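Local coordinates for probable arabinosyltransferase B (Mycobacterium tuberculosis H37Rv, PDB 7BVF), which polymerises arabinose into the arabinan of arabinogalactan in the mycobacterial cell wall, working as a membrane-embedded glycosyltransferase that is bound here by ethambutol, at residues C361-P371 / Y384-W395; N644-P655 / S721-Q729. One frame throughout, in Å; residues are numbered along the deposited sequence.

Contact 1 (C361-P371 / Y384-W395)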
loop_
_atom_site.group_PDB
_atom_site.type_symbol
_atom_site.label_atom_id
_atom_site.label_comp_id
_atom_site.label_asym_id
_atom_site.label_seq_id
_atom_site.Cartn_x
_atom_site.Cartn_y
_atom_site.Cartn_z
ATOM N N CYS A 361 -20.933 -31.613 4.392
ATOM C CA CYS A 361 -20.256 -30.982 5.521
ATOM C C CYS A 361 -21.204 -30.779 6.690
ATOM O O CYS A 361 -20.837 -31.033 7.840
ATOM C CB CYS A 361 -19.638 -29.649 5.109
ATOM S SG CYS A 361 -18.194 -29.773 4.046
ATOM N N TRP A 362 -22.426 -30.315 6.427
ATOM C CA TRP A 362 -23.378 -30.181 7.526
ATOM C C TRP A 362 -23.735 -31.538 8.115
ATOM O O TRP A 362 -23.836 -31.683 9.339
ATOM C CB TRP A 362 -24.644 -29.466 7.073
ATOM C CG TRP A 362 -25.735 -29.532 8.100
ATOM C CD1 TRP A 362 -26.921 -30.190 7.992
ATOM C CD2 TRP A 362 -25.733 -28.922 9.397
ATOM N NE1 TRP A 362 -27.661 -30.025 9.135
ATOM C CE2 TRP A 362 -26.953 -29.250 10.013
ATOM C CE3 TRP A 362 -24.820 -28.128 10.094
ATOM C CZ2 TRP A 362 -27.282 -28.814 11.290
ATOM C CZ3 TRP A 362 -25.149 -27.698 11.359
ATOM C CH2 TRP A 362 -26.368 -28.040 11.944
ATOM N N LEU A 363 -23.938 -32.544 7.261
ATOM C CA LEU A 363 -24.294 -33.869 7.759
ATOM C C LEU A 363 -23.208 -34.434 8.665
ATOM O O LEU A 363 -23.506 -35.057 9.687
ATOM C CB LEU A 363 -24.556 -34.812 6.590
ATOM C CG LEU A 363 -24.919 -36.244 6.967
ATOM C CD1 LEU A 363 -26.407 -36.360 7.217
ATOM C CD2 LEU A 363 -24.471 -37.206 5.884
ATOM N N LEU A 364 -21.940 -34.232 8.306
ATOM C CA LEU A 364 -20.850 -34.711 9.150
ATOM C C LEU A 364 -20.729 -33.879 10.417
ATOM O O LEU A 364 -20.542 -34.424 11.508
ATOM C CB LEU A 364 -19.530 -34.684 8.384
ATOM C CG LEU A 364 -19.320 -35.665 7.236
ATOM C CD1 LEU A 364 -17.989 -35.395 6.581
ATOM C CD2 LEU A 364 -19.384 -37.092 7.726
ATOM N N LEU A 365 -20.837 -32.556 10.293
ATOM C CA LEU A 365 -20.637 -31.667 11.429
ATOM C C LEU A 365 -21.675 -31.907 12.516
ATOM O O LEU A 365 -21.335 -32.050 13.692
ATOM C CB LEU A 365 -20.685 -30.220 10.949
ATOM C CG LEU A 365 -19.983 -29.134 11.749
ATOM C CD1 LEU A 365 -18.493 -29.283 11.616
ATOM C CD2 LEU A 365 -20.427 -27.787 11.236
ATOM N N SER A 366 -22.950 -31.954 12.144
ATOM C CA SER A 366 -23.998 -32.041 13.150
ATOM C C SER A 366 -24.145 -33.427 13.756
ATOM O O SER A 366 -24.882 -33.576 14.734
ATOM C CB SER A 366 -25.336 -31.614 12.552
ATOM O OG SER A 366 -26.016 -32.715 11.986
ATOM N N ARG A 367 -23.472 -34.442 13.215
ATOM C CA ARG A 367 -23.709 -35.814 13.633
ATOM C C ARG A 367 -22.462 -36.600 13.995
ATOM O O ARG A 367 -22.597 -37.738 14.451
ATOM C CB ARG A 367 -24.462 -36.583 12.541
ATOM C CG ARG A 367 -25.959 -36.535 12.693
ATOM C CD ARG A 367 -26.653 -36.613 11.356
ATOM N NE ARG A 367 -28.091 -36.420 11.493
ATOM C CZ ARG A 367 -28.685 -35.233 11.542
ATOM N NH1 ARG A 367 -27.968 -34.123 11.458
ATOM N NH2 ARG A 367 -29.999 -35.158 11.669
ATOM N N GLU A 368 -21.264 -36.052 13.805
ATOM C CA GLU A 368 -20.069 -36.793 14.175
ATOM C C GLU A 368 -19.105 -35.928 14.973
ATOM O O GLU A 368 -18.319 -36.441 15.772
ATOM C CB GLU A 368 -19.390 -37.334 12.921
ATOM C CG GLU A 368 -19.959 -38.651 12.446
ATOM C CD GLU A 368 -19.785 -38.845 10.956
ATOM O OE1 GLU A 368 -18.655 -38.675 10.469
ATOM O OE2 GLU A 368 -20.775 -39.153 10.265
ATOM N N VAL A 369 -19.161 -34.617 14.771
ATOM C CA VAL A 369 -18.217 -33.715 15.419
ATOM C C VAL A 369 -18.805 -33.102 16.682
ATOM O O VAL A 369 -18.122 -33.005 17.702
ATOM C CB VAL A 369 -17.761 -32.630 14.425
ATOM C CG1 VAL A 369 -16.908 -31.594 15.123
ATOM C CG2 VAL A 369 -16.998 -33.256 13.278
ATOM N N LEU A 370 -20.064 -32.682 16.646
ATOM C CA LEU A 370 -20.661 -32.015 17.796
ATOM C C LEU A 370 -21.023 -32.990 18.913
ATOM O O LEU A 370 -20.819 -32.660 20.087
ATOM C CB LEU A 370 -21.889 -31.207 17.376
ATOM C CG LEU A 370 -21.613 -29.977 16.515
ATOM C CD1 LEU A 370 -22.814 -29.059 16.514
ATOM C CD2 LEU A 370 -20.382 -29.246 17.001
ATOM N N PRO A 371 -21.560 -34.191 18.624
ATOM C CA PRO A 371 -21.748 -35.160 19.713
ATOM C C PRO A 371 -20.452 -35.851 20.096
ATOM O O PRO A 371 -20.409 -37.069 20.287
ATOM C CB PRO A 371 -22.756 -36.156 19.127
ATOM C CG PRO A 371 -23.371 -35.458 17.987
ATOM C CD PRO A 371 -22.295 -34.611 17.424
ATOM N N TYR A 384 -26.230 -25.801 18.370
ATOM C CA TYR A 384 -26.562 -26.258 17.027
ATOM C C TYR A 384 -26.933 -25.093 16.124
ATOM O O TYR A 384 -26.530 -25.053 14.955
ATOM C CB TYR A 384 -27.693 -27.280 17.087
ATOM C CG TYR A 384 -27.203 -28.670 17.395
ATOM C CD1 TYR A 384 -26.932 -29.570 16.380
ATOM C CD2 TYR A 384 -26.987 -29.074 18.702
ATOM C CE1 TYR A 384 -26.472 -30.835 16.658
ATOM C CE2 TYR A 384 -26.526 -30.338 18.989
ATOM C CZ TYR A 384 -26.271 -31.214 17.964
ATOM O OH TYR A 384 -25.814 -32.478 18.244
ATOM N N TRP A 385 -27.682 -24.124 16.649
ATOM C CA TRP A 385 -28.031 -22.967 15.832
ATOM C C TRP A 385 -26.800 -22.138 15.491
ATOM O O TRP A 385 -26.687 -21.625 14.372
ATOM C CB TRP A 385 -29.081 -22.122 16.540
ATOM C CG TRP A 385 -30.451 -22.679 16.389
ATOM C CD1 TRP A 385 -31.164 -23.362 17.324
ATOM C CD2 TRP A 385 -31.275 -22.615 15.223
ATOM N NE1 TRP A 385 -32.386 -23.723 16.816
ATOM C CE2 TRP A 385 -32.477 -23.275 15.526
ATOM C CE3 TRP A 385 -31.113 -22.061 13.951
ATOM C CZ2 TRP A 385 -33.512 -23.395 14.607
ATOM C CZ3 TRP A 385 -32.138 -22.181 13.043
ATOM C CH2 TRP A 385 -33.323 -22.842 13.372
ATOM N N ALA A 386 -25.856 -22.014 16.424
ATOM C CA ALA A 386 -24.629 -21.279 16.139
ATOM C C ALA A 386 -23.816 -21.970 15.058
ATOM O O ALA A 386 -23.317 -21.315 14.137
ATOM C CB ALA A 386 -23.802 -21.125 17.411
ATOM N N ALA A 387 -23.675 -23.292 15.151
ATOM C CA ALA A 387 -22.946 -24.028 14.124
ATOM C C ALA A 387 -23.599 -23.856 12.758
ATOM O O ALA A 387 -22.921 -23.559 11.767
ATOM C CB ALA A 387 -22.858 -25.506 14.499
ATOM N N ALA A 388 -24.922 -24.021 12.693
ATOM C CA ALA A 388 -25.631 -23.889 11.423
ATOM C C ALA A 388 -25.444 -22.503 10.824
ATOM O O ALA A 388 -25.118 -22.361 9.638
ATOM C CB ALA A 388 -27.114 -24.184 11.622
ATOM N N MET A 389 -25.642 -21.463 11.634
ATOM C CA MET A 389 -25.600 -20.105 11.108
ATOM C C MET A 389 -24.191 -19.707 10.688
ATOM O O MET A 389 -24.016 -19.030 9.668
ATOM C CB MET A 389 -26.156 -19.140 12.144
ATOM C CG MET A 389 -27.657 -19.233 12.288
ATOM S SD MET A 389 -28.461 -19.204 10.679
ATOM C CE MET A 389 -29.987 -20.050 11.051
ATOM N N VAL A 390 -23.170 -20.125 11.437
ATOM C CA VAL A 390 -21.811 -19.783 11.037
ATOM C C VAL A 390 -21.415 -20.547 9.780
ATOM O O VAL A 390 -20.736 -20.004 8.900
ATOM C CB VAL A 390 -20.828 -20.032 12.193
ATOM C CG1 VAL A 390 -19.415 -19.746 11.748
ATOM C CG2 VAL A 390 -21.178 -19.153 13.367
ATOM N N LEU A 391 -21.852 -21.804 9.656
ATOM C CA LEU A 391 -21.594 -22.546 8.426
ATOM C C LEU A 391 -22.220 -21.851 7.228
ATOM O O LEU A 391 -21.584 -21.715 6.179
ATOM C CB LEU A 391 -22.122 -23.973 8.554
ATOM C CG LEU A 391 -22.139 -24.853 7.305
ATOM C CD1 LEU A 391 -20.780 -25.465 7.046
ATOM C CD2 LEU A 391 -23.183 -25.933 7.450
ATOM N N LEU A 392 -23.459 -21.379 7.376
ATOM C CA LEU A 392 -24.116 -20.686 6.272
ATOM C C LEU A 392 -23.388 -19.396 5.913
ATOM O O LEU A 392 -23.085 -19.151 4.740
ATOM C CB LEU A 392 -25.573 -20.396 6.621
ATOM C CG LEU A 392 -26.560 -21.521 6.335
ATOM C CD1 LEU A 392 -27.976 -21.037 6.545
ATOM C CD2 LEU A 392 -26.373 -22.034 4.929
ATOM N N THR A 393 -23.119 -18.542 6.901
ATOM C CA THR A 393 -22.517 -17.251 6.585
ATOM C C THR A 393 -21.047 -17.347 6.204
ATOM O O THR A 393 -20.492 -16.356 5.724
ATOM C CB THR A 393 -22.671 -16.273 7.750
ATOM O OG1 THR A 393 -21.810 -16.661 8.825
ATOM C CG2 THR A 393 -24.102 -16.235 8.231
ATOM N N ALA A 394 -20.397 -18.493 6.404
ATOM C CA ALA A 394 -19.049 -18.677 5.889
ATOM C C ALA A 394 -19.010 -19.428 4.566
ATOM O O ALA A 394 -18.007 -19.341 3.853
ATOM C CB ALA A 394 -18.183 -19.415 6.914
ATOM N N TRP A 395 -20.070 -20.158 4.224
ATOM C CA TRP A 395 -20.167 -20.824 2.936
ATOM C C TRP A 395 -20.810 -19.956 1.866
ATOM O O TRP A 395 -20.639 -20.235 0.677
ATOM C CB TRP A 395 -20.972 -22.118 3.089
ATOM C CG TRP A 395 -20.729 -23.140 2.030
ATOM C CD1 TRP A 395 -21.311 -23.200 0.800
ATOM C CD2 TRP A 395 -19.852 -24.263 2.114
ATOM N NE1 TRP A 395 -20.843 -24.288 0.109
ATOM C CE2 TRP A 395 -19.945 -24.957 0.896
ATOM C CE3 TRP A 395 -18.991 -24.747 3.101
ATOM C CZ2 TRP A 395 -19.211 -26.105 0.638
ATOM C CZ3 TRP A 395 -18.265 -25.886 2.842
ATOM C CH2 TRP A 395 -18.378 -26.553 1.622
#

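Contact 2 (N644-P655 / S721-Q729)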
loop_
_atom_site.group_PDB
_atom_site.type_symbol
_atom_site.label_atom_id
_atom_site.label_comp_id
_atom_site.label_asym_id
_atom_site.label_seq_id
_atom_site.Cartn_x
_atom_site.Cartn_y
_atom_site.Cartn_z
ATOM N N ASN A 644 -21.026 -3.076 0.416
ATOM C CA ASN A 644 -21.819 -4.294 0.258
ATOM C C ASN A 644 -21.627 -4.892 -1.127
ATOM O O ASN A 644 -22.567 -5.386 -1.748
ATOM C CB ASN A 644 -23.291 -4.001 0.527
ATOM C CG ASN A 644 -24.130 -5.251 0.612
ATOM O OD1 ASN A 644 -23.622 -6.333 0.885
ATOM N ND2 ASN A 644 -25.424 -5.110 0.366
ATOM N N GLY A 645 -20.403 -4.839 -1.644
ATOM C CA GLY A 645 -20.153 -5.173 -3.030
ATOM C C GLY A 645 -19.933 -6.659 -3.250
ATOM O O GLY A 645 -19.300 -7.336 -2.445
ATOM N N TRP A 646 -20.476 -7.153 -4.355
ATOM C CA TRP A 646 -20.235 -8.497 -4.850
ATOM C C TRP A 646 -19.464 -8.416 -6.164
ATOM O O TRP A 646 -19.052 -7.343 -6.607
ATOM C CB TRP A 646 -21.551 -9.257 -5.017
ATOM C CG TRP A 646 -22.407 -9.261 -3.792
ATOM C CD1 TRP A 646 -23.276 -8.291 -3.399
ATOM C CD2 TRP A 646 -22.485 -10.292 -2.802
ATOM N NE1 TRP A 646 -23.888 -8.648 -2.226
ATOM C CE2 TRP A 646 -23.418 -9.874 -1.837
ATOM C CE3 TRP A 646 -21.854 -11.528 -2.636
ATOM C CZ2 TRP A 646 -23.736 -10.645 -0.725
ATOM C CZ3 TRP A 646 -22.172 -12.290 -1.531
ATOM C CH2 TRP A 646 -23.103 -11.848 -0.591
ATOM N N TRP A 647 -19.272 -9.572 -6.789
ATOM C CA TRP A 647 -18.413 -9.689 -7.960
ATOM C C TRP A 647 -19.116 -9.322 -9.262
ATOM O O TRP A 647 -20.149 -8.648 -9.253
ATOM C CB TRP A 647 -17.821 -11.093 -8.041
ATOM C CG TRP A 647 -16.736 -11.296 -7.033
ATOM C CD1 TRP A 647 -16.760 -12.139 -5.964
ATOM C CD2 TRP A 647 -15.477 -10.618 -6.979
ATOM N NE1 TRP A 647 -15.589 -12.039 -5.255
ATOM C CE2 TRP A 647 -14.785 -11.110 -5.858
ATOM C CE3 TRP A 647 -14.865 -9.646 -7.775
ATOM C CZ2 TRP A 647 -13.513 -10.667 -5.513
ATOM C CZ3 TRP A 647 -13.603 -9.207 -7.428
ATOM C CH2 TRP A 647 -12.940 -9.717 -6.308
ATOM N N TYR A 648 -18.536 -9.752 -10.380
ATOM C CA TYR A 648 -18.776 -9.247 -11.727
ATOM C C TYR A 648 -20.235 -8.939 -12.056
ATOM O O TYR A 648 -20.576 -7.775 -12.273
ATOM C CB TYR A 648 -18.201 -10.276 -12.708
ATOM C CG TYR A 648 -18.520 -10.095 -14.171
ATOM C CD1 TYR A 648 -18.313 -8.884 -14.808
ATOM C CD2 TYR A 648 -18.995 -11.156 -14.923
ATOM C CE1 TYR A 648 -18.596 -8.731 -16.144
ATOM C CE2 TYR A 648 -19.278 -11.013 -16.255
ATOM C CZ TYR A 648 -19.077 -9.801 -16.863
ATOM O OH TYR A 648 -19.359 -9.654 -18.199
ATOM N N VAL A 649 -21.115 -9.937 -12.066
ATOM C CA VAL A 649 -22.518 -9.719 -12.402
ATOM C C VAL A 649 -23.433 -10.022 -11.229
ATOM O O VAL A 649 -24.656 -10.023 -11.386
ATOM C CB VAL A 649 -22.943 -10.525 -13.638
ATOM C CG1 VAL A 649 -22.435 -9.873 -14.896
ATOM C CG2 VAL A 649 -22.439 -11.947 -13.541
ATOM N N SER A 650 -22.873 -10.289 -10.059
ATOM C CA SER A 650 -23.656 -10.483 -8.854
ATOM C C SER A 650 -23.974 -9.171 -8.162
ATOM O O SER A 650 -24.731 -9.165 -7.191
ATOM C CB SER A 650 -22.912 -11.408 -7.895
ATOM O OG SER A 650 -22.709 -12.679 -8.478
ATOM N N SER A 651 -23.416 -8.066 -8.647
ATOM C CA SER A 651 -23.605 -6.750 -8.063
ATOM C C SER A 651 -24.678 -5.943 -8.773
ATOM O O SER A 651 -24.822 -4.751 -8.499
ATOM C CB SER A 651 -22.288 -5.982 -8.087
ATOM O OG SER A 651 -21.825 -5.828 -9.414
ATOM N N TYR A 652 -25.426 -6.558 -9.680
ATOM C CA TYR A 652 -26.453 -5.854 -10.440
ATOM C C TYR A 652 -27.691 -5.709 -9.571
ATOM O O TYR A 652 -28.501 -6.630 -9.470
ATOM C CB TYR A 652 -26.785 -6.602 -11.724
ATOM C CG TYR A 652 -25.780 -6.442 -12.836
ATOM C CD1 TYR A 652 -24.522 -5.921 -12.596
ATOM C CD2 TYR A 652 -26.093 -6.821 -14.129
ATOM C CE1 TYR A 652 -23.607 -5.784 -13.609
ATOM C CE2 TYR A 652 -25.186 -6.688 -15.147
ATOM C CZ TYR A 652 -23.945 -6.169 -14.883
ATOM O OH TYR A 652 -23.032 -6.033 -15.898
ATOM N N GLY A 653 -27.846 -4.550 -8.940
ATOM C CA GLY A 653 -29.063 -4.199 -8.242
ATOM C C GLY A 653 -28.948 -4.148 -6.735
ATOM O O GLY A 653 -29.831 -3.576 -6.088
ATOM N N VAL A 654 -27.901 -4.726 -6.153
ATOM C CA VAL A 654 -27.783 -4.785 -4.698
ATOM C C VAL A 654 -27.612 -3.364 -4.175
ATOM O O VAL A 654 -26.964 -2.536 -4.831
ATOM C CB VAL A 654 -26.643 -5.716 -4.260
ATOM C CG1 VAL A 654 -26.796 -7.066 -4.924
ATOM C CG2 VAL A 654 -25.301 -5.121 -4.585
ATOM N N PRO A 655 -28.213 -3.024 -3.026
ATOM C CA PRO A 655 -28.349 -1.612 -2.645
ATOM C C PRO A 655 -27.060 -0.821 -2.474
ATOM O O PRO A 655 -26.835 0.141 -3.214
ATOM C CB PRO A 655 -29.107 -1.702 -1.319
ATOM C CG PRO A 655 -29.921 -2.926 -1.460
ATOM C CD PRO A 655 -29.034 -3.897 -2.171
ATOM N N SER A 721 -30.075 -9.009 0.299
ATOM C CA SER A 721 -29.331 -8.346 -0.769
ATOM C C SER A 721 -29.697 -8.913 -2.136
ATOM O O SER A 721 -30.071 -8.170 -3.052
ATOM C CB SER A 721 -27.830 -8.477 -0.523
ATOM O OG SER A 721 -27.435 -7.694 0.584
ATOM N N MET A 722 -29.612 -10.235 -2.292
ATOM C CA MET A 722 -29.883 -10.841 -3.590
ATOM C C MET A 722 -31.361 -10.770 -3.946
ATOM O O MET A 722 -31.710 -10.610 -5.121
ATOM C CB MET A 722 -29.395 -12.285 -3.612
ATOM C CG MET A 722 -28.000 -12.475 -3.058
ATOM S SD MET A 722 -26.819 -11.209 -3.551
ATOM C CE MET A 722 -26.446 -11.705 -5.221
ATOM N N VAL A 723 -32.253 -10.880 -2.960
ATOM C CA VAL A 723 -33.675 -10.782 -3.282
ATOM C C VAL A 723 -34.022 -9.375 -3.757
ATOM O O VAL A 723 -34.800 -9.200 -4.704
ATOM C CB VAL A 723 -34.533 -11.208 -2.081
ATOM C CG1 VAL A 723 -35.982 -10.834 -2.309
ATOM C CG2 VAL A 723 -34.405 -12.700 -1.852
ATOM N N ALA A 724 -33.444 -8.350 -3.129
ATOM C CA ALA A 724 -33.692 -6.982 -3.562
ATOM C C ALA A 724 -32.995 -6.658 -4.869
ATOM O O ALA A 724 -33.431 -5.748 -5.576
ATOM C CB ALA A 724 -33.245 -5.994 -2.486
ATOM N N GLY A 725 -31.913 -7.366 -5.199
ATOM C CA GLY A 725 -31.323 -7.222 -6.516
ATOM C C GLY A 725 -32.083 -7.928 -7.615
ATOM O O GLY A 725 -31.968 -7.540 -8.778
ATOM N N ILE A 726 -32.839 -8.969 -7.273
ATOM C CA ILE A 726 -33.683 -9.636 -8.259
ATOM C C ILE A 726 -34.971 -8.858 -8.484
ATOM O O ILE A 726 -35.435 -8.725 -9.620
ATOM C CB ILE A 726 -33.978 -11.081 -7.819
ATOM C CG1 ILE A 726 -32.719 -11.939 -7.894
ATOM C CG2 ILE A 726 -35.074 -11.688 -8.673
ATOM C CD1 ILE A 726 -32.964 -13.371 -7.540
ATOM N N VAL A 727 -35.570 -8.337 -7.411
ATOM C CA VAL A 727 -36.871 -7.677 -7.527
ATOM C C VAL A 727 -36.758 -6.427 -8.389
ATOM O O VAL A 727 -37.388 -6.321 -9.446
ATOM C CB VAL A 727 -37.436 -7.354 -6.135
ATOM C CG1 VAL A 727 -38.580 -6.377 -6.250
ATOM C CG2 VAL A 727 -37.898 -8.623 -5.460
ATOM N N ARG A 728 -35.963 -5.458 -7.949
ATOM C CA ARG A 728 -35.637 -4.354 -8.831
ATOM C C ARG A 728 -34.623 -4.828 -9.860
ATOM O O ARG A 728 -33.820 -5.724 -9.599
ATOM C CB ARG A 728 -35.111 -3.162 -8.036
ATOM C CG ARG A 728 -33.675 -3.254 -7.579
ATOM C CD ARG A 728 -33.388 -2.165 -6.559
ATOM N NE ARG A 728 -31.975 -1.813 -6.488
ATOM C CZ ARG A 728 -31.516 -0.681 -5.965
ATOM N NH1 ARG A 728 -32.359 0.209 -5.467
ATOM N NH2 ARG A 728 -30.214 -0.436 -5.941
ATOM N N GLN A 729 -34.651 -4.246 -11.030
ATOM C CA GLN A 729 -33.635 -4.748 -11.975
ATOM C C GLN A 729 -34.083 -6.044 -12.603
ATOM O O GLN A 729 -33.309 -6.897 -12.712
ATOM C CB GLN A 729 -32.376 -5.003 -11.177
ATOM C CG GLN A 729 -31.156 -4.361 -11.787
ATOM C CD GLN A 729 -30.545 -5.350 -12.712
ATOM O OE1 GLN A 729 -30.802 -6.513 -12.588
ATOM N NE2 GLN A 729 -29.725 -4.878 -13.616
#

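Contact 1 (C361-P371 / Y384-W395)
Trp362 reaches across to helix 384-395 with the benzo side of its indole. CG stands anti to the backbone N (chi1 170°), which carries the ring from a CB bond directed along the interface over to the partner helix. There CZ3 comes within 3.8 Å of Ala388 CA, and CH2 lies 3.9 Å from the methyl CB of the same alanine. Leu391 meets the same benzo ring nearer the stem, its CD2 methyl settling 3.8 Å from Trp362 CE3 and close to Trp362 CB as well. Ala388 and Leu391 both meet the indole obliquely. The pyrrole nitrogen NE1 serves a different partner, hydrogen-bonding to Asp280 on helix 278-293.

Helices 353-369 and 381-395 are successive in the chain and joined by a short connection, and their segments run antiparallel at 156°: a helical hairpin in the GT-C-type membrane domain. The axes approach to 11.0 Å, and the indole bridges part of that distance. Helix 603-613 closes over Leu365 and Leu391.

Near the connection the roles reverse, and Tyr384 leans toward residues 366-371. Leu370 CD1 sits over one face of its ring, a CH-pi contact 4.2 Å from the centroid and 15° off the normal; the same methyl also rests against Ala387 CB. In the plane of the ring, at its edge, the carbonyl O of Ser366 faces CE1. Pro371 crosses the phenol end at about a right angle, with CG beside the hydroxyl.

At the far end, Cys361 SG lies 4.0 Å from Trp395 CH2, an oblique sulfur-aromatic contact. Trp395 also packs edge-to-face with Phe287.

Contact 2 (N644-P655 / S721-Q729)
Arg728 and Gly653 supply the main polar link. The guanidinium NE of Arg728 donates to Gly653 O at 2.8 Å, in the carbonyl plane and on a lone pair, although the oxygen is tilted 27° from the guanidinium plane. NH2 of the same arginine adds a weak bond, so the oxygen has one firm and one weak bond from the same side chain. The reach comes from a chain extended from CG to NE, while the guanidinium also passes beside Pro655 CA. A second polar link joins Asn644 to Ser721: ND2 points almost straight at OG over 3.3 Å, with the hydroxyl in the amide plane. Ser721 OG is bonded in addition to Val717 O, one turn back in the helix.

Sulfur and apolar contacts gather round Trp646. Met722 bends at chi2 (-41°) and again at chi3, curling its thioether over one face of the Trp646 indole, where SD is 4.0 Å from Trp646 CE2; this is a Met-aromatic contact. The methyl CE carries on to Ser650 O, and Val654 CG1 flanks the sulfur. Trp290 of helix 278-293 borders both Trp646 and Met722.

Backbone packing is closest where two glycines meet, the CA atoms of Gly653 and Gly725 being 4.2 Å apart. Gly653 has a positive phi (110°), a conformation glycine adopts readily. Alongside, the Gln729 amide crosses Tyr652 obliquely, with NE2 3.9 Å from Tyr652 CB.

Here an irregular loop, between helices 622-639 and 668-687, packs against the C-terminal end of helix 706-727 and the two residues after it, consistent with a junction between the membrane part and the C-terminal part.

The two contacts come in series along the chain: contact 1 closes at residue 395, long before contact 2 opens at 644. Their centres lie 27 Å apart, and the nearest atoms, about 8 Å apart, do not touch. They share no helix of their own, but helix 278-293 borders both, meeting Trp362 and Ala388 in contact 1 and Trp646 and Met722 in contact 2. Contact 1 joins neighbouring helices inside the membrane domain, whereas contact 2 brings together segments separated by 65 residues. One is thus local helix pairing, and the other joins a loop of the membrane part to the end of helix 706-727, probably near the passage to the C-terminal domain.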